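Local coordinates for fosfomycin resistance protein FosX (Mesorhizobium loti, PDB 1R9C) that catalyses the manganese-dependent hydration of the antibiotic fosfomycin, and so confers resistance to it, at residues G122-T125 with E126-R130. Residues are numbered along the deposited sequence; the frame is centred on the assembly and turned at random.
Sequences GTLT and ERLAR
T123 and E126 trade hydrogen bonds in both directions, a capping box that closes the first turn of helix 124-129. T123 OG1, the N-cap oxygen, accepts from E126 N at 3.1 Å, with an N-H...O angle of 155°. Threonine suits this place because its hydroxyl sits one bond beyond CB: a chi1 of 65° tucks OG1 back over the main chain, where it reaches an amide that has no preceding turn to bond to. In return T123 N donates to E126 OE1 (3.1 Å), a more bent bond at 137° that meets the carboxylate from above its plane. The glutamate side chain, largely stretched out past its CG, runs back past OG1 to get there, and its negative charge, near the N-terminal end of the helix, would probably interact favourably with the helix dipole. OE1 also lies 3.3 Å from G122 CA.

R127 N bonds to T123 O (2.9 Å), L128 N to L124 O and A129 N to T125 O. One turn apart, L124 CD1 packs on L128 CG (3.9 Å); their apolar branches also suit the second subunit, L124 packing on its W53 and L128 on its Y32. R127 has the length and charge for a salt bridge through NH2 with E44 of that subunit, the inferred proton acceptor. The side chain of R127 lies about 6 Å from the bound manganese ion. The helix follows strand 116-120, which carries the metal ligand E118, and its side chains meet strands 29-33, 44-49 and 52-58 of the second subunit.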
loop_
_atom_site.group_PDB
_atom_site.type_symbol
_atom_site.label_atom_id
_atom_site.label_comp_id
_atom_site.label_asym_id
_atom_site.label_seq_id
_atom_site.Cartn_x
_atom_site.Cartn_y
_atom_site.Cartn_z
ATOM N N GLY A 122 -8.802 13.983 7.413
ATOM C CA GLY A 122 -8.197 14.350 8.680
ATOM C C GLY A 122 -6.720 14.018 8.736
ATOM O O GLY A 122 -6.162 13.512 7.773
ATOM N N THR A 123 -6.087 14.304 9.876
ATOM C CA THR A 123 -4.655 14.025 10.020
ATOM C C THR A 123 -4.365 13.151 11.242
ATOM O O THR A 123 -5.218 12.966 12.118
ATOM C CB THR A 123 -3.864 15.361 10.215
ATOM O OG1 THR A 123 -4.258 15.952 11.459
ATOM C CG2 THR A 123 -4.261 16.454 9.149
ATOM N N LEU A 124 -3.140 12.639 11.310
ATOM C CA LEU A 124 -2.684 11.893 12.478
ATOM C C LEU A 124 -2.726 12.739 13.752
ATOM O O LEU A 124 -3.199 12.266 14.779
ATOM C CB LEU A 124 -1.265 11.360 12.241
ATOM C CG LEU A 124 -0.569 10.637 13.398
ATOM C CD1 LEU A 124 -1.386 9.416 13.863
ATOM C CD2 LEU A 124 0.809 10.194 12.963
ATOM N N THR A 125 -2.242 13.986 13.674
ATOM C CA THR A 125 -2.195 14.883 14.824
ATOM C C THR A 125 -3.600 15.073 15.385
ATOM O O THR A 125 -3.791 15.098 16.603
ATOM C CB THR A 125 -1.599 16.240 14.435
ATOM O OG1 THR A 125 -0.289 16.050 13.876
ATOM C CG2 THR A 125 -1.320 17.065 15.639
ATOM N N GLU A 126 -4.565 15.232 14.482
ATOM C CA GLU A 126 -5.971 15.433 14.828
ATOM C C GLU A 126 -6.482 14.167 15.490
ATOM O O GLU A 126 -7.063 14.225 16.569
ATOM C CB GLU A 126 -6.805 15.726 13.569
ATOM C CG GLU A 126 -6.719 17.179 13.154
ATOM C CD GLU A 126 -7.007 17.421 11.672
ATOM O OE1 GLU A 126 -7.738 16.623 11.054
ATOM O OE2 GLU A 126 -6.516 18.444 11.139
ATOM N N ARG A 127 -6.201 13.028 14.851
ATOM C CA ARG A 127 -6.581 11.715 15.393
ATOM C C ARG A 127 -6.069 11.458 16.814
ATOM O O ARG A 127 -6.814 10.944 17.642
ATOM C CB ARG A 127 -6.134 10.587 14.458
ATOM C CG ARG A 127 -6.619 9.206 14.890
ATOM C CD ARG A 127 -8.035 8.848 14.414
ATOM N NE ARG A 127 -8.494 7.595 15.019
ATOM C CZ ARG A 127 -9.283 6.702 14.419
ATOM N NH1 ARG A 127 -9.726 6.910 13.177
ATOM N NH2 ARG A 127 -9.635 5.591 15.070
ATOM N N LEU A 128 -4.805 11.786 17.091
ATOM C CA LEU A 128 -4.242 11.571 18.442
ATOM C C LEU A 128 -4.737 12.527 19.510
ATOM O O LEU A 128 -4.705 12.198 20.702
ATOM C CB LEU A 128 -2.718 11.616 18.437
ATOM C CG LEU A 128 -2.016 10.648 17.487
ATOM C CD1 LEU A 128 -0.582 11.071 17.348
ATOM C CD2 LEU A 128 -2.115 9.229 17.987
ATOM N N ALA A 129 -5.139 13.723 19.087
ATOM C CA ALA A 129 -5.661 14.740 19.994
ATOM C C ALA A 129 -7.100 14.409 20.403
ATOM O O ALA A 129 -7.543 14.800 21.480
ATOM C CB ALA A 129 -5.586 16.127 19.353
ATOM N N ARG A 130 -7.806 13.687 19.533
ATOM C CA ARG A 130 -9.167 13.237 19.810
ATOM C C ARG A 130 -9.170 11.944 20.632
ATOM O O ARG A 130 -8.906 11.987 21.838
ATOM C CB ARG A 130 -9.935 13.044 18.511
#